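Local coordinates for protein peptidase M3B, oligoendopeptidase F (Enterococcus faecium, PDB 2QR4) that probably hydrolyses short peptides as a zinc-dependent oligoendopeptidase of family M3, and assembles as a dimer of largely helical chains, at residues 24-29 and 92-97; 213-218 and 495-500; 260-265 and 565-570. One frame throughout, in Å; residues are numbered along the deposited sequence.

Contact 1: 24-29 and 92-97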
loop_
_atom_site.group_PDB
_atom_site.type_symbol
_atom_site.label_atom_id
_atom_site.label_comp_id
_atom_site.label_asym_id
_atom_site.label_seq_id
_atom_site.Cartn_x
_atom_site.Cartn_y
_atom_site.Cartn_z
ATOM N N LYS A 24 2.711 34.203 6.575
ATOM C CA LYS A 24 3.042 35.580 6.206
ATOM C C LYS A 24 3.166 35.832 4.706
ATOM O O LYS A 24 2.947 36.949 4.247
ATOM C CB LYS A 24 4.345 36.021 6.881
ATOM C CG LYS A 24 4.198 36.392 8.339
ATOM C CD LYS A 24 5.236 37.425 8.754
ATOM C CE LYS A 24 4.983 37.908 10.178
ATOM N NZ LYS A 24 5.675 39.200 10.466
ATOM N N HIS A 25 3.544 34.815 3.940
ATOM C CA HIS A 25 3.736 35.010 2.510
ATOM C C HIS A 25 2.454 34.746 1.744
ATOM O O HIS A 25 2.180 35.391 0.737
ATOM C CB HIS A 25 4.895 34.157 1.998
ATOM C CG HIS A 25 6.214 34.548 2.588
ATOM N ND1 HIS A 25 6.837 35.741 2.286
ATOM C CD2 HIS A 25 7.013 33.924 3.486
ATOM C CE1 HIS A 25 7.967 35.831 2.965
ATOM N NE2 HIS A 25 8.096 34.744 3.705
ATOM N N LYS A 26 1.656 33.815 2.251
ATOM C CA LYS A 26 0.412 33.444 1.606
ATOM C C LYS A 26 -0.459 34.675 1.392
ATOM O O LYS A 26 -0.594 35.511 2.279
ATOM C CB LYS A 26 -0.319 32.384 2.437
ATOM C CG LYS A 26 -1.655 31.955 1.880
ATOM C CD LYS A 26 -2.213 30.741 2.615
ATOM C CE LYS A 26 -3.623 30.425 2.124
ATOM N NZ LYS A 26 -4.165 29.184 2.725
ATOM N N GLY A 27 -1.019 34.795 0.193
ATOM C CA GLY A 27 -1.921 35.891 -0.127
ATOM C C GLY A 27 -1.271 37.240 -0.382
ATOM O O GLY A 27 -1.974 38.243 -0.491
ATOM N N THR A 28 0.057 37.269 -0.498
ATOM C CA THR A 28 0.773 38.519 -0.753
ATOM C C THR A 28 1.274 38.674 -2.182
ATOM O O THR A 28 1.704 39.762 -2.577
ATOM C CB THR A 28 2.007 38.673 0.151
ATOM O OG1 THR A 28 2.953 37.645 -0.156
ATOM C CG2 THR A 28 1.624 38.623 1.628
ATOM N N LEU A 29 1.228 37.597 -2.955
ATOM C CA LEU A 29 1.866 37.600 -4.270
ATOM C C LEU A 29 1.488 38.789 -5.144
ATOM O O LEU A 29 2.320 39.278 -5.904
ATOM C CB LEU A 29 1.635 36.280 -5.016
ATOM C CG LEU A 29 2.145 35.044 -4.271
ATOM C CD1 LEU A 29 2.203 33.809 -5.171
ATOM C CD2 LEU A 29 3.499 35.328 -3.674
ATOM N N GLU A 92 1.817 27.743 -5.893
ATOM C CA GLU A 92 1.608 27.742 -7.351
ATOM C C GLU A 92 0.206 28.212 -7.795
ATOM O O GLU A 92 0.070 28.958 -8.768
ATOM C CB GLU A 92 1.924 26.368 -7.935
ATOM C CG GLU A 92 3.344 25.892 -7.641
ATOM C CD GLU A 92 3.754 24.672 -8.474
ATOM O OE1 GLU A 92 2.910 24.115 -9.217
ATOM O OE2 GLU A 92 4.931 24.268 -8.387
ATOM N N PRO A 93 -0.845 27.739 -7.114
ATOM C CA PRO A 93 -2.171 28.307 -7.331
ATOM C C PRO A 93 -2.175 29.826 -7.202
ATOM O O PRO A 93 -2.802 30.503 -8.017
ATOM C CB PRO A 93 -3.012 27.668 -6.220
ATOM C CG PRO A 93 -2.336 26.321 -6.021
ATOM C CD PRO A 93 -0.870 26.611 -6.169
ATOM N N GLU A 94 -1.482 30.372 -6.204
ATOM C CA GLU A 94 -1.495 31.832 -6.037
ATOM C C GLU A 94 -0.668 32.553 -7.088
ATOM O O GLU A 94 -1.042 33.628 -7.534
ATOM C CB GLU A 94 -1.077 32.260 -4.639
ATOM C CG GLU A 94 -2.148 32.032 -3.606
ATOM C CD GLU A 94 -1.969 32.903 -2.378
ATOM O OE1 GLU A 94 -2.636 32.595 -1.356
ATOM O OE2 GLU A 94 -1.178 33.892 -2.443
ATOM N N ILE A 95 0.449 31.957 -7.493
ATOM C CA ILE A 95 1.203 32.506 -8.607
ATOM C C ILE A 95 0.269 32.606 -9.796
ATOM O O ILE A 95 0.185 33.636 -10.454
ATOM C CB ILE A 95 2.405 31.620 -8.981
ATOM C CG1 ILE A 95 3.512 31.766 -7.941
ATOM C CG2 ILE A 95 2.947 32.005 -10.349
ATOM C CD1 ILE A 95 4.572 30.709 -8.057
ATOM N N LEU A 96 -0.460 31.525 -10.035
ATOM C CA LEU A 96 -1.317 31.416 -11.204
ATOM C C LEU A 96 -2.582 32.292 -11.173
ATOM O O LEU A 96 -3.282 32.399 -12.173
ATOM C CB LEU A 96 -1.669 29.948 -11.444
ATOM C CG LEU A 96 -0.472 29.136 -11.935
ATOM C CD1 LEU A 96 -0.889 27.734 -12.282
ATOM C CD2 LEU A 96 0.148 29.821 -13.141
ATOM N N GLN A 97 -2.871 32.926 -10.041
ATOM C CA GLN A 97 -4.005 33.844 -9.987
ATOM C C GLN A 97 -3.610 35.180 -10.587
ATOM O O GLN A 97 -4.461 35.994 -10.931
ATOM C CB GLN A 97 -4.538 34.007 -8.558
ATOM C CG GLN A 97 -5.553 32.921 -8.171
ATOM C CD GLN A 97 -5.798 32.845 -6.679
ATOM O OE1 GLN A 97 -4.924 33.162 -5.873
ATOM N NE2 GLN A 97 -6.993 32.430 -6.305
#
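Leu29 and Ile95 bring the two backbones nearest, their CA atoms 6.7 Å apart, where a type II beta turn from His25 to Thr28 faces the short helix 91-95. The turn begins at the end of helix 22-25 in the N-terminal, all-helical part of the chain, and Gly27 occupies its third position with the positive phi (76°) that favours glycine there. The carbonyl of His25 accepts the closing bond from Thr28 N and a second, modelled very short, from Thr28 OG1. Glu94 reaches the turn from the helix. Its CG stands anti to its own carbonyl carbon (chi1 -75°), and the extended chain beyond delivers the carboxylate to the amide of Gly27. Lys26 crosses this side chain at about a right angle, its CG 3.4 Å from Glu94 OE1; the opposite charges are near each other but not in contact, with Lys26 NZ 5.5 Å from that same oxygen. On the buried side, Leu29 rests CD1 against Glu94 CB and the backbone N of Ile95, with Leu29 CD1 3.7 Å from Ile95 CG1. Phe36 of helix 33-63 touches both Leu29 and Ile95, extending this apolar patch toward the long helix. The polar link itself runs from Gly27 N to Glu94 OE2 over 2.8 Å, on the oxygen's syn lone pair, and is bent to 136° at the hydrogen.

Contact 2: 213-218 and 495-500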
loop_
_atom_site.group_PDB
_atom_site.type_symbol
_atom_site.label_atom_id
_atom_site.label_comp_id
_atom_site.label_asym_id
_atom_site.label_seq_id
_atom_site.Cartn_x
_atom_site.Cartn_y
_atom_site.Cartn_z
ATOM N N SER A 213 -0.835 -6.438 -5.945
ATOM C CA SER A 213 -1.536 -5.502 -5.107
ATOM C C SER A 213 -0.693 -4.244 -4.885
ATOM O O SER A 213 -1.176 -3.134 -5.091
ATOM C CB SER A 213 -1.898 -6.178 -3.774
ATOM O OG SER A 213 -2.532 -5.267 -2.887
ATOM N N THR A 214 0.567 -4.403 -4.487
ATOM C CA THR A 214 1.422 -3.211 -4.232
ATOM C C THR A 214 1.678 -2.426 -5.510
ATOM O O THR A 214 1.574 -1.205 -5.521
ATOM C CB THR A 214 2.774 -3.544 -3.526
ATOM O OG1 THR A 214 3.459 -4.599 -4.224
ATOM C CG2 THR A 214 2.531 -3.987 -2.087
ATOM N N LEU A 215 1.964 -3.132 -6.603
ATOM C CA LEU A 215 2.291 -2.465 -7.867
ATOM C C LEU A 215 1.045 -1.855 -8.495
ATOM O O LEU A 215 1.053 -0.702 -8.914
ATOM C CB LEU A 215 2.979 -3.426 -8.834
ATOM C CG LEU A 215 3.380 -2.858 -10.194
ATOM C CD1 LEU A 215 4.247 -1.573 -10.054
ATOM C CD2 LEU A 215 4.079 -3.923 -11.031
ATOM N N GLY A 216 -0.028 -2.639 -8.538
ATOM C CA GLY A 216 -1.357 -2.142 -8.899
ATOM C C GLY A 216 -1.775 -0.848 -8.206
ATOM O O GLY A 216 -2.261 0.088 -8.851
ATOM N N THR A 217 -1.584 -0.778 -6.892
ATOM C CA THR A 217 -1.901 0.448 -6.156
ATOM C C THR A 217 -1.058 1.632 -6.658
ATOM O O THR A 217 -1.560 2.745 -6.851
ATOM C CB THR A 217 -1.671 0.250 -4.663
ATOM O OG1 THR A 217 -2.476 -0.846 -4.198
ATOM C CG2 THR A 217 -2.039 1.513 -3.914
ATOM N N HIS A 218 0.226 1.369 -6.883
ATOM C CA HIS A 218 1.167 2.390 -7.331
ATOM C C HIS A 218 0.707 2.938 -8.661
ATOM O O HIS A 218 0.684 4.150 -8.871
ATOM C CB HIS A 218 2.579 1.791 -7.501
ATOM C CG HIS A 218 3.624 2.803 -7.819
ATOM N ND1 HIS A 218 4.047 3.744 -6.899
ATOM C CD2 HIS A 218 4.347 3.020 -8.943
ATOM C CE1 HIS A 218 4.983 4.499 -7.447
ATOM N NE2 HIS A 218 5.182 4.084 -8.686
ATOM N N HIS A 495 12.077 -0.752 -10.595
ATOM C CA HIS A 495 11.863 0.412 -11.448
ATOM C C HIS A 495 10.418 0.639 -11.803
ATOM O O HIS A 495 10.050 1.745 -12.193
ATOM C CB HIS A 495 12.715 0.338 -12.708
ATOM C CG HIS A 495 14.171 0.533 -12.442
ATOM N ND1 HIS A 495 15.035 -0.520 -12.224
ATOM C CD2 HIS A 495 14.908 1.659 -12.315
ATOM C CE1 HIS A 495 16.248 -0.047 -11.999
ATOM N NE2 HIS A 495 16.199 1.271 -12.053
ATOM N N PHE A 496 9.594 -0.394 -11.652
ATOM C CA PHE A 496 8.176 -0.246 -11.946
ATOM C C PHE A 496 7.481 0.592 -10.893
ATOM O O PHE A 496 6.347 1.005 -11.108
ATOM C CB PHE A 496 7.488 -1.597 -12.050
ATOM C CG PHE A 496 7.801 -2.334 -13.307
ATOM C CD1 PHE A 496 8.066 -1.637 -14.484
ATOM C CD2 PHE A 496 7.815 -3.722 -13.326
ATOM C CE1 PHE A 496 8.343 -2.317 -15.662
ATOM C CE2 PHE A 496 8.103 -4.412 -14.499
ATOM C CZ PHE A 496 8.357 -3.705 -15.670
ATOM N N TYR A 497 8.152 0.808 -9.756
ATOM C CA TYR A 497 7.656 1.686 -8.666
ATOM C C TYR A 497 8.228 3.117 -8.761
ATOM O O TYR A 497 8.132 3.914 -7.826
ATOM C CB TYR A 497 7.979 1.093 -7.277
ATOM C CG TYR A 497 7.258 -0.204 -6.996
ATOM C CD1 TYR A 497 5.999 -0.209 -6.385
ATOM C CD2 TYR A 497 7.822 -1.432 -7.365
ATOM C CE1 TYR A 497 5.331 -1.400 -6.129
ATOM C CE2 TYR A 497 7.153 -2.636 -7.116
ATOM C CZ TYR A 497 5.913 -2.609 -6.491
ATOM O OH TYR A 497 5.240 -3.784 -6.263
ATOM N N TYR A 498 8.850 3.431 -9.886
ATOM C CA TYR A 498 9.213 4.806 -10.175
ATOM C C TYR A 498 8.046 5.353 -10.981
ATOM O O TYR A 498 6.892 5.047 -10.682
ATOM C CB TYR A 498 10.519 4.855 -10.956
ATOM C CG TYR A 498 11.728 4.488 -10.116
ATOM C CD1 TYR A 498 11.593 3.708 -8.969
ATOM C CD2 TYR A 498 13.002 4.908 -10.467
ATOM C CE1 TYR A 498 12.687 3.364 -8.192
ATOM C CE2 TYR A 498 14.111 4.567 -9.693
ATOM C CZ TYR A 498 13.939 3.794 -8.559
ATOM O OH TYR A 498 15.025 3.459 -7.791
ATOM N N ASN A 499 8.323 6.131 -12.013
ATOM C CA ASN A 499 7.246 6.760 -12.770
ATOM C C ASN A 499 7.680 6.996 -14.221
ATOM O O ASN A 499 8.051 8.103 -14.606
ATOM C CB ASN A 499 6.849 8.086 -12.091
ATOM C CG ASN A 499 5.530 8.643 -12.603
ATOM O OD1 ASN A 499 4.789 7.966 -13.318
ATOM N ND2 ASN A 499 5.234 9.887 -12.240
ATOM N N TYR A 500 7.649 5.950 -15.022
ATOM C CA TYR A 500 8.118 6.064 -16.388
ATOM C C TYR A 500 9.577 6.509 -16.434
ATOM O O TYR A 500 9.933 7.499 -17.068
ATOM C CB TYR A 500 7.234 7.031 -17.153
ATOM C CG TYR A 500 5.933 6.412 -17.584
ATOM C CD1 TYR A 500 5.872 5.590 -18.703
ATOM C CD2 TYR A 500 4.765 6.650 -16.885
ATOM C CE1 TYR A 500 4.687 5.027 -19.104
ATOM C CE2 TYR A 500 3.569 6.093 -17.289
ATOM C CZ TYR A 500 3.537 5.282 -18.400
ATOM O OH TYR A 500 2.345 4.730 -18.821
#
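Tyr497 lays its side chain along helix 208-228, and its phenol ring runs from His218 at one end to Thr214 at the other. From CB, the chi1 of -65° places CG anti to the carbonyl carbon, directing the ring toward the helix. CD1 comes first, 4.1 Å from His218 CG and over a face of the imidazole, although the two rings are inclined at 50° and do not stack. CE1 then passes Leu215 CA at 3.7 Å, with Thr214 O near the ring's edge. CZ packs against Leu215 CB, and the tip OH shares a 2.8 Å hydrogen bond with Thr214 OG1, which also bonds Phe211 O of its own helix. Leu215 also bends CD1 over the centre of the phenol face, a CH-pi contact 4.0 Å from the ring centroid; the same methyl touches Phe496 CB. Phe153 stacks with the Tyr497 ring. His218, its CG anti to the backbone N (chi1 -174°), extends NE2 to Tyr498 O for a nearly straight bond of 2.8 Å. The acceptor lies in the imidazole plane, and NE2 lies in the carbonyl plane, which helps set the ring's rotation. Where the helix meets the second subunit, Ser213 OG bonds Thr152 OG1 of that subunit. The arrangement is aromatic packing of an interhelical loop against a long helix in the buried interior of the helical M3 peptidase fold.

Contact 3: 260-265 and 565-570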
loop_
_atom_site.group_PDB
_atom_site.type_symbol
_atom_site.label_atom_id
_atom_site.label_comp_id
_atom_site.label_asym_id
_atom_site.label_seq_id
_atom_site.Cartn_x
_atom_site.Cartn_y
_atom_site.Cartn_z
ATOM N N LEU A 260 13.219 -6.607 -33.325
ATOM C CA LEU A 260 13.343 -7.783 -32.459
ATOM C C LEU A 260 14.056 -8.948 -33.158
ATOM O O LEU A 260 14.769 -9.714 -32.519
ATOM C CB LEU A 260 11.967 -8.238 -31.942
ATOM C CG LEU A 260 11.303 -7.252 -30.982
ATOM C CD1 LEU A 260 9.947 -7.743 -30.591
ATOM C CD2 LEU A 260 12.173 -7.006 -29.739
ATOM N N PRO A 261 13.862 -9.095 -34.473
ATOM C CA PRO A 261 14.624 -10.185 -35.103
ATOM C C PRO A 261 16.143 -10.116 -34.846
ATOM O O PRO A 261 16.795 -11.157 -34.828
ATOM C CB PRO A 261 14.308 -10.030 -36.608
ATOM C CG PRO A 261 12.942 -9.351 -36.635
ATOM C CD PRO A 261 12.997 -8.381 -35.435
ATOM N N LEU A 262 16.707 -8.920 -34.667
ATOM C CA LEU A 262 18.133 -8.824 -34.311
ATOM C C LEU A 262 18.470 -9.496 -32.964
ATOM O O LEU A 262 19.443 -10.237 -32.885
ATOM C CB LEU A 262 18.603 -7.384 -34.294
ATOM C CG LEU A 262 18.619 -6.712 -35.661
ATOM C CD1 LEU A 262 19.010 -5.244 -35.497
ATOM C CD2 LEU A 262 19.563 -7.445 -36.581
ATOM N N LEU A 263 17.660 -9.243 -31.928
ATOM C CA LEU A 263 17.775 -9.944 -30.642
ATOM C C LEU A 263 17.596 -11.449 -30.840
ATOM O O LEU A 263 18.361 -12.250 -30.293
ATOM C CB LEU A 263 16.699 -9.468 -29.656
ATOM C CG LEU A 263 16.980 -9.340 -28.144
ATOM C CD1 LEU A 263 15.725 -9.584 -27.309
ATOM C CD2 LEU A 263 18.090 -10.220 -27.644
ATOM N N HIS A 264 16.565 -11.826 -31.600
ATOM C CA HIS A 264 16.292 -13.228 -31.871
ATOM C C HIS A 264 17.549 -13.894 -32.388
ATOM O O HIS A 264 17.953 -14.948 -31.888
ATOM C CB HIS A 264 15.146 -13.394 -32.883
ATOM C CG HIS A 264 13.819 -12.924 -32.372
ATOM N ND1 HIS A 264 12.692 -12.872 -33.163
ATOM C CD2 HIS A 264 13.449 -12.447 -31.159
ATOM C CE1 HIS A 264 11.680 -12.402 -32.454
ATOM N NE2 HIS A 264 12.112 -12.140 -31.233
ATOM N N ARG A 265 18.175 -13.253 -33.370
ATOM C CA ARG A 265 19.424 -13.727 -33.954
ATOM C C ARG A 265 20.559 -13.827 -32.934
ATOM O O ARG A 265 21.320 -14.795 -32.949
ATOM C CB ARG A 265 19.867 -12.791 -35.070
ATOM C CG ARG A 265 19.607 -13.287 -36.452
ATOM C CD ARG A 265 20.904 -13.210 -37.249
ATOM N NE ARG A 265 21.086 -11.924 -37.899
ATOM C CZ ARG A 265 22.220 -11.559 -38.477
ATOM N NH1 ARG A 265 23.261 -12.374 -38.453
ATOM N NH2 ARG A 265 22.323 -10.378 -39.061
HETATM N N MSE A 565 24.263 -0.790 -36.303
HETATM C CA MSE A 565 25.544 -1.135 -35.726
HETATM C C MSE A 565 25.484 -2.470 -34.985
HETATM O O MSE A 565 26.445 -3.228 -34.970
HETATM C CB MSE A 565 25.978 -0.052 -34.762
HETATM C CG MSE A 565 27.373 -0.276 -34.189
HETATM SE SE MSE A 565 27.987 1.243 -33.112
HETATM C CE MSE A 565 27.180 2.712 -34.161
ATOM N N PHE A 566 24.355 -2.748 -34.349
ATOM C CA PHE A 566 24.208 -3.989 -33.608
ATOM C C PHE A 566 24.286 -5.122 -34.606
ATOM O O PHE A 566 24.990 -6.106 -34.386
ATOM C CB PHE A 566 22.874 -4.010 -32.868
ATOM C CG PHE A 566 22.636 -5.247 -32.059
ATOM C CD1 PHE A 566 22.954 -5.280 -30.710
ATOM C CD2 PHE A 566 22.055 -6.366 -32.634
ATOM C CE1 PHE A 566 22.708 -6.413 -29.949
ATOM C CE2 PHE A 566 21.816 -7.512 -31.881
ATOM C CZ PHE A 566 22.139 -7.536 -30.539
ATOM N N GLU A 567 23.575 -4.948 -35.720
ATOM C CA GLU A 567 23.528 -5.931 -36.790
ATOM C C GLU A 567 24.908 -6.143 -37.426
ATOM O O GLU A 567 25.355 -7.276 -37.593
ATOM C CB GLU A 567 22.483 -5.533 -37.846
ATOM C CG GLU A 567 22.526 -6.396 -39.126
ATOM C CD GLU A 567 21.391 -6.101 -40.116
ATOM O OE1 GLU A 567 21.002 -4.922 -40.267
ATOM O OE2 GLU A 567 20.889 -7.054 -40.749
ATOM N N GLN A 568 25.597 -5.073 -37.787
ATOM C CA GLN A 568 26.901 -5.285 -38.401
ATOM C C GLN A 568 27.904 -5.953 -37.461
ATOM O O GLN A 568 28.659 -6.830 -37.870
ATOM C CB GLN A 568 27.466 -4.040 -39.129
ATOM C CG GLN A 568 27.382 -2.735 -38.420
ATOM C CD GLN A 568 27.699 -1.558 -39.344
ATOM O OE1 GLN A 568 26.840 -0.732 -39.637
ATOM N NE2 GLN A 568 28.935 -1.478 -39.790
ATOM N N ARG A 569 27.882 -5.594 -36.188
ATOM C CA ARG A 569 28.810 -6.216 -35.260
ATOM C C ARG A 569 28.403 -7.669 -34.948
ATOM O O ARG A 569 29.244 -8.542 -34.783
ATOM C CB ARG A 569 28.983 -5.355 -34.017
ATOM C CG ARG A 569 29.606 -3.964 -34.352
ATOM C CD ARG A 569 29.814 -3.117 -33.094
ATOM N NE ARG A 569 30.636 -1.966 -33.392
ATOM C CZ ARG A 569 30.885 -0.975 -32.543
ATOM N NH1 ARG A 569 30.341 -0.985 -31.337
ATOM N NH2 ARG A 569 31.666 0.037 -32.916
ATOM N N LEU A 570 27.106 -7.923 -34.936
ATOM C CA LEU A 570 26.580 -9.260 -34.790
ATOM C C LEU A 570 27.052 -10.126 -35.959
ATOM O O LEU A 570 27.609 -11.214 -35.751
ATOM C CB LEU A 570 25.049 -9.197 -34.709
ATOM C CG LEU A 570 24.224 -10.484 -34.751
ATOM C CD1 LEU A 570 24.775 -11.468 -33.749
ATOM C CD2 LEU A 570 22.772 -10.165 -34.442
HETATM O O HOH W 1 20.016 -9.475 -39.546
#
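Arg265 NH2 bonds the side-chain oxygen OD1 of Asn571 and a water, the latter leg modelled suspiciously short. The same water donates to Glu567 OE2 at 2.8 Å and links the two charged groups, whose direct salt bridge, Arg265 NH2 to Glu567 OE2, is long at 4.0 Å. Guanidinium and carboxylate planes stand 68° apart, yet OE2 lies in the guanidinium plane at its edge. Bends at chi2 and chi3 fold the arginine back so that Leu570 CD2 sits over the centre of one guanidinium face, while Glu574 pairs with NH1. Beneath this polar cluster, Leu262 crosses Glu567 at about a right angle, its CD2 3.7 Å from Glu567 CB. Its CB meets Phe566 CD2 at 4.0 Å, and its carbonyl oxygen faces that ring's edge. Leu570 CD2 also lies against Leu262 O and Arg265 CB. The two helical segments run nearly parallel, their axes 10.5 Å apart at an angle of 25°. Helix 418-454 packs against both, through Phe437 on Leu263 and Leu429 on Phe566, while helix 461-476 touches the 260-265 segment through Leu260 and Leu263.

Contact 2 is the buried one, with its centre about 14 Å from the chain centre; contacts 1 and 3 are only partly buried and lie on opposite sides of that centre, their own centres about 56 Å apart. No two share a helix through their segments, but helix 418-454 borders both contact 2 and contact 3. Chemistry follows position: a carboxylate holds a backbone amide of a turn in contact 1, aromatic rings and hydrogen bonds of a hydroxyl pair and an imidazole dominate contact 2, and contact 3 combines helix packing with a water-bridged ion pair. Contact 1 closes early in the sequence, whereas the segments of contacts 2 and 3 alternate along the chain.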